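Local coordinates for protein rhamnosidase B (Bacillus sp., PDB 2OKX) that hydrolyses terminal alpha-L-rhamnosyl groups from rhamnosides as a glycoside hydrolase of family 78, probably with inversion at the anomeric carbon, at residues S100-L105 with N235-V240; Y348-P353 with S620-V625. One frame throughout, in Å; residues are numbered along the deposited sequence.

Contact 1: S100-L105 with N235-V240; sequences SNFYYL and NHANPV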
loop_
_atom_site.group_PDB
_atom_site.type_symbol
_atom_site.label_atom_id
_atom_site.label_comp_id
_atom_site.label_asym_id
_atom_site.label_seq_id
_atom_site.Cartn_x
_atom_site.Cartn_y
_atom_site.Cartn_z
ATOM N N SER A 100 1.652 -3.284 15.540
ATOM C CA SER A 100 2.091 -2.145 14.736
ATOM C C SER A 100 2.262 -2.536 13.268
ATOM O O SER A 100 2.513 -3.699 12.958
ATOM C CB SER A 100 3.424 -1.598 15.267
ATOM O OG SER A 100 3.300 -1.066 16.578
ATOM N N ASN A 101 2.102 -1.566 12.366
ATOM C CA ASN A 101 2.303 -1.810 10.937
ATOM C C ASN A 101 2.856 -0.546 10.268
ATOM O O ASN A 101 3.316 0.365 10.959
ATOM C CB ASN A 101 1.013 -2.298 10.244
ATOM C CG ASN A 101 -0.162 -1.341 10.402
ATOM O OD1 ASN A 101 -0.027 -0.128 10.248
ATOM N ND2 ASN A 101 -1.336 -1.899 10.688
ATOM N N PHE A 102 2.825 -0.492 8.939
ATOM C CA PHE A 102 3.365 0.652 8.199
ATOM C C PHE A 102 2.482 1.901 8.168
ATOM O O PHE A 102 2.863 2.908 7.568
ATOM C CB PHE A 102 3.691 0.251 6.753
ATOM C CG PHE A 102 4.837 -0.721 6.612
ATOM C CD1 PHE A 102 5.145 -1.630 7.622
ATOM C CD2 PHE A 102 5.537 -0.803 5.409
ATOM C CE1 PHE A 102 6.126 -2.614 7.432
ATOM C CE2 PHE A 102 6.515 -1.779 5.205
ATOM C CZ PHE A 102 6.809 -2.691 6.221
ATOM N N TYR A 103 1.297 1.840 8.771
ATOM C CA TYR A 103 0.419 3.009 8.815
ATOM C C TYR A 103 -0.337 3.118 10.136
ATOM O O TYR A 103 -1.376 3.778 10.231
ATOM C CB TYR A 103 -0.560 3.038 7.619
ATOM C CG TYR A 103 -1.337 1.766 7.305
ATOM C CD1 TYR A 103 -2.253 1.228 8.215
ATOM C CD2 TYR A 103 -1.212 1.149 6.056
ATOM C CE1 TYR A 103 -3.028 0.111 7.884
ATOM C CE2 TYR A 103 -1.983 0.036 5.716
ATOM C CZ TYR A 103 -2.891 -0.477 6.634
ATOM O OH TYR A 103 -3.666 -1.565 6.290
ATOM N N TYR A 104 0.218 2.480 11.161
ATOM C CA TYR A 104 -0.369 2.482 12.491
ATOM C C TYR A 104 0.663 2.064 13.533
ATOM O O TYR A 104 1.365 1.071 13.356
ATOM C CB TYR A 104 -1.566 1.521 12.544
ATOM C CG TYR A 104 -2.042 1.226 13.952
ATOM C CD1 TYR A 104 -1.652 0.058 14.612
ATOM C CD2 TYR A 104 -2.839 2.137 14.643
ATOM C CE1 TYR A 104 -2.042 -0.194 15.935
ATOM C CE2 TYR A 104 -3.235 1.899 15.962
ATOM C CZ TYR A 104 -2.832 0.733 16.601
ATOM O OH TYR A 104 -3.214 0.508 17.902
ATOM N N LEU A 105 0.763 2.839 14.609
ATOM C CA LEU A 105 1.692 2.517 15.690
ATOM C C LEU A 105 0.851 2.034 16.865
ATOM O O LEU A 105 -0.053 2.737 17.323
ATOM C CB LEU A 105 2.522 3.743 16.088
ATOM C CG LEU A 105 3.632 4.150 15.106
ATOM C CD1 LEU A 105 3.029 4.821 13.871
ATOM C CD2 LEU A 105 4.590 5.104 15.798
ATOM N N ASN A 235 5.171 -4.967 18.848
ATOM C CA ASN A 235 5.270 -3.548 19.162
ATOM C C ASN A 235 5.953 -2.663 18.124
ATOM O O ASN A 235 6.049 -1.451 18.312
ATOM C CB ASN A 235 5.947 -3.378 20.523
ATOM C CG ASN A 235 5.169 -4.048 21.636
ATOM O OD1 ASN A 235 3.993 -3.748 21.853
ATOM N ND2 ASN A 235 5.815 -4.965 22.344
ATOM N N HIS A 236 6.430 -3.253 17.034
ATOM C CA HIS A 236 7.075 -2.464 15.989
ATOM C C HIS A 236 6.888 -3.143 14.641
ATOM O O HIS A 236 6.390 -4.263 14.572
ATOM C CB HIS A 236 8.571 -2.295 16.271
ATOM C CG HIS A 236 9.348 -3.569 16.168
ATOM N ND1 HIS A 236 9.674 -4.336 17.267
ATOM C CD2 HIS A 236 9.831 -4.230 15.090
ATOM C CE1 HIS A 236 10.325 -5.415 16.869
ATOM N NE2 HIS A 236 10.433 -5.375 15.553
ATOM N N ALA A 237 7.294 -2.464 13.571
ATOM C CA ALA A 237 7.155 -3.018 12.232
ATOM C C ALA A 237 8.497 -3.131 11.528
ATOM O O ALA A 237 8.574 -3.034 10.303
ATOM C CB ALA A 237 6.199 -2.161 11.406
ATOM N N ASN A 238 9.561 -3.313 12.306
ATOM C CA ASN A 238 10.888 -3.475 11.735
ATOM C C ASN A 238 11.068 -4.951 11.437
ATOM O O ASN A 238 10.436 -5.800 12.063
ATOM C CB ASN A 238 11.978 -3.048 12.722
ATOM C CG ASN A 238 11.911 -1.583 13.072
ATOM O OD1 ASN A 238 11.845 -0.723 12.190
ATOM N ND2 ASN A 238 11.945 -1.284 14.366
ATOM N N PRO A 239 11.915 -5.278 10.459
ATOM C CA PRO A 239 12.135 -6.686 10.140
ATOM C C PRO A 239 12.838 -7.366 11.314
ATOM O O PRO A 239 13.659 -6.748 11.987
ATOM C CB PRO A 239 13.051 -6.628 8.920
ATOM C CG PRO A 239 12.698 -5.329 8.278
ATOM C CD PRO A 239 12.543 -4.402 9.455
ATOM N N VAL A 240 12.497 -8.621 11.574
ATOM C CA VAL A 240 13.172 -9.370 12.628
ATOM C C VAL A 240 13.592 -10.678 11.988
ATOM O O VAL A 240 13.041 -11.079 10.964
ATOM C CB VAL A 240 12.254 -9.695 13.842
ATOM C CG1 VAL A 240 11.705 -8.420 14.443
ATOM C CG2 VAL A 240 11.131 -10.631 13.424
#
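N101, whose main-chain carbonyl meets the methyl of A237, turns its carboxamide back on its own loop: Y103 N donates to N101 OD1 at 2.8 Å. This Asx turn suits asparagine, whose short side chain replaces a backbone carbonyl as acceptor. The donor lies 20° out of the carbonyl plane, and N101 N bonds to Y104 O, closing a tight bend at residues 101-104.

Across the gap the two loops meet largely by van der Waals contact, carbonyl oxygens against carbon. S100 CB rests 3.8 Å from H236 CA, a serine being small enough to lie close against the other main chain; its OG is hydrogen-bonded to R106 N. The methyl of A237 meets N101 O at 3.9 Å and F102 CD1 at 4.0 Å. F102 has CG beside its backbone N and anti to the carbonyl carbon (chi1 -68°), which brings the CD1-CE1 side of the ring to A237, with CE1 3.8 Å from A237 O, an oblique approach. The ring also meets those of H310 and W622, and a bound glycerol lies close by.

Residues 100-102 and 235-237 run in similar directions, 19° apart, and A621 of a third loop bonds through its backbone to both N101 and A237. The contact thus joins the loop between strands 87-96 and 110-117 to the one leading from helix 225-229, whose R226 holds H236 O and N238 O, into strand 240-252.

Contact 2: Y348-P353 with S620-V625; sequences YIDHRP and SAWSSV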
loop_
_atom_site.group_PDB
_atom_site.type_symbol
_atom_site.label_atom_id
_atom_site.label_comp_id
_atom_site.label_asym_id
_atom_site.label_seq_id
_atom_site.Cartn_x
_atom_site.Cartn_y
_atom_site.Cartn_z
ATOM N N TYR A 348 16.130 -5.672 12.722
ATOM C CA TYR A 348 16.887 -4.876 11.773
ATOM C C TYR A 348 16.401 -3.445 11.574
ATOM O O TYR A 348 15.270 -3.213 11.154
ATOM C CB TYR A 348 16.918 -5.593 10.421
ATOM C CG TYR A 348 17.730 -4.887 9.361
ATOM C CD1 TYR A 348 19.089 -4.628 9.551
ATOM C CD2 TYR A 348 17.146 -4.491 8.156
ATOM C CE1 TYR A 348 19.846 -3.996 8.568
ATOM C CE2 TYR A 348 17.894 -3.859 7.166
ATOM C CZ TYR A 348 19.243 -3.616 7.379
ATOM O OH TYR A 348 19.988 -2.996 6.404
ATOM N N ILE A 349 17.270 -2.493 11.895
ATOM C CA ILE A 349 16.988 -1.070 11.718
ATOM C C ILE A 349 18.019 -0.682 10.662
ATOM O O ILE A 349 19.204 -0.525 10.975
ATOM C CB ILE A 349 17.255 -0.268 13.008
ATOM C CG1 ILE A 349 16.487 -0.883 14.182
ATOM C CG2 ILE A 349 16.851 1.186 12.810
ATOM C CD1 ILE A 349 14.987 -0.911 14.002
ATOM N N ASP A 350 17.570 -0.533 9.416
ATOM C CA ASP A 350 18.468 -0.236 8.305
ATOM C C ASP A 350 19.334 1.015 8.362
ATOM O O ASP A 350 20.225 1.172 7.530
ATOM C CB ASP A 350 17.693 -0.276 6.976
ATOM C CG ASP A 350 16.571 0.748 6.902
ATOM O OD1 ASP A 350 15.582 0.467 6.194
ATOM O OD2 ASP A 350 16.675 1.826 7.528
ATOM N N HIS A 351 19.096 1.900 9.325
ATOM C CA HIS A 351 19.913 3.107 9.429
ATOM C C HIS A 351 20.725 3.163 10.725
ATOM O O HIS A 351 21.333 4.185 11.044
ATOM C CB HIS A 351 19.041 4.359 9.287
ATOM C CG HIS A 351 17.926 4.441 10.278
ATOM N ND1 HIS A 351 17.985 5.236 11.403
ATOM C CD2 HIS A 351 16.715 3.837 10.308
ATOM C CE1 HIS A 351 16.857 5.120 12.080
ATOM N NE2 HIS A 351 16.069 4.278 11.437
ATOM N N ARG A 352 20.738 2.054 11.462
ATOM C CA ARG A 352 21.490 1.963 12.708
ATOM C C ARG A 352 22.213 0.623 12.790
ATOM O O ARG A 352 21.677 -0.408 12.388
ATOM C CB ARG A 352 20.559 2.101 13.911
ATOM C CG ARG A 352 19.923 3.461 14.067
ATOM C CD ARG A 352 18.844 3.396 15.126
ATOM N NE ARG A 352 18.101 4.645 15.247
ATOM C CZ ARG A 352 16.939 4.757 15.883
ATOM N NH1 ARG A 352 16.387 3.692 16.454
ATOM N NH2 ARG A 352 16.331 5.930 15.953
ATOM N N PRO A 353 23.455 0.623 13.299
ATOM C CA PRO A 353 24.192 -0.638 13.406
ATOM C C PRO A 353 23.462 -1.548 14.380
ATOM O O PRO A 353 22.709 -1.076 15.233
ATOM C CB PRO A 353 25.553 -0.196 13.942
ATOM C CG PRO A 353 25.697 1.183 13.394
ATOM C CD PRO A 353 24.324 1.763 13.633
ATOM N N SER A 620 4.748 5.455 10.409
ATOM C CA SER A 620 4.988 4.019 10.491
ATOM C C SER A 620 5.840 3.514 11.647
ATOM O O SER A 620 6.634 4.255 12.232
ATOM C CB SER A 620 5.621 3.555 9.175
ATOM O OG SER A 620 6.037 2.205 9.239
ATOM N N ALA A 621 5.671 2.228 11.948
ATOM C CA ALA A 621 6.422 1.576 13.012
ATOM C C ALA A 621 7.687 0.942 12.440
ATOM O O ALA A 621 8.456 0.319 13.168
ATOM C CB ALA A 621 5.559 0.518 13.697
ATOM N N TRP A 622 7.893 1.076 11.132
ATOM C CA TRP A 622 9.104 0.538 10.515
ATOM C C TRP A 622 10.089 1.694 10.417
ATOM O O TRP A 622 9.941 2.572 9.568
ATOM C CB TRP A 622 8.843 -0.031 9.111
ATOM C CG TRP A 622 10.111 -0.521 8.417
ATOM C CD1 TRP A 622 11.302 -0.848 9.017
ATOM C CD2 TRP A 622 10.294 -0.777 7.012
ATOM N NE1 TRP A 622 12.205 -1.290 8.079
ATOM C CE2 TRP A 622 11.616 -1.257 6.841
ATOM C CE3 TRP A 622 9.471 -0.648 5.884
ATOM C CZ2 TRP A 622 12.132 -1.610 5.585
ATOM C CZ3 TRP A 622 9.983 -1.002 4.632
ATOM C CH2 TRP A 622 11.302 -1.476 4.496
ATOM N N SER A 623 11.075 1.699 11.307
ATOM C CA SER A 623 12.085 2.747 11.317
ATOM C C SER A 623 13.046 2.442 10.182
ATOM O O SER A 623 14.013 1.695 10.350
ATOM C CB SER A 623 12.823 2.757 12.660
ATOM O OG SER A 623 13.714 3.857 12.745
ATOM N N SER A 624 12.759 3.019 9.021
ATOM C CA SER A 624 13.559 2.804 7.826
ATOM C C SER A 624 13.838 4.130 7.139
ATOM O O SER A 624 12.981 5.015 7.104
ATOM C CB SER A 624 12.813 1.873 6.868
ATOM O OG SER A 624 13.506 1.730 5.644
ATOM N N VAL A 625 15.042 4.261 6.592
ATOM C CA VAL A 625 15.440 5.482 5.910
ATOM C C VAL A 625 16.034 5.227 4.535
ATOM O O VAL A 625 16.836 4.309 4.350
ATOM C CB VAL A 625 16.504 6.276 6.724
ATOM C CG1 VAL A 625 17.060 7.422 5.876
ATOM C CG2 VAL A 625 15.895 6.820 8.000
HETATM O O HOH W 1 14.650 -1.035 9.446
HETATM O O HOH W 2 18.759 3.293 5.793
#
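H351 NE2 donates to S623 OG at 2.7 Å; the hydroxyl lies in the imidazole plane, and the bond is fairly straight, with an N-H...O angle of 159°. S623 OG is also hydrogen-bonded to E610, and a serine is small enough to stand between the two. D350 has CG between its backbone N and carbonyl carbon (chi1 61°), which turns both carboxylate oxygens toward S624 and V625. Its OD2 takes the V625 N-H at 3.1 Å on the syn side, 19° out of the carboxylate plane, while OD1 is a very short 2.5 Å from S624 OG, a hydroxyl that also bonds to D616. Replacing D350 by alanine would probably leave V625 N without this acceptor and S624 OG with one carboxylate neighbour fewer.

D350 and H351 are the central residues of a type I beta turn, closed by R352 N bonding to I349 O. This turn of the D2 region meets the loop between helices 595-603 and 627-644 of the (alpha/alpha)6 barrel, the catalytic domain in this family. One water bridges the join: it accepts from D350 N and, at 2.8 Å, from W622 NE1, and donates to Y348 O and S623 O.

Farther out, the H351 ring is packed on both faces. V625 CG2 makes a CH-pi contact, 4.0 Å from the ring centroid, and I349 CG2 lies over the opposite face, offset toward the rim. Branched aliphatic residues suit these places, each offering a methyl to the flat imidazole; I349 CG2 also approaches S623 O at 3.8 Å.

From the N terminus, the chain passes strand 87-96 and forms the loop 100-105; after the rest of the N-terminal region it returns at 235-240, where contact 1 closes a loop into the D2 region. Strand 240-252 and its sheet follow, and the turn at 348-353 opens contact 2, closed only at 620-625 in the catalytic barrel. The two closures thus stand in series, neither enclosing nor crossing the other, yet they adjoin in space, with centres 10 Å apart. N238 OD1 probably accepts a hydrogen bond from S623 N, and P239 O one from Y348 N. Together the two contacts bring the N-terminal region, D2 and the helical barrel to one junction.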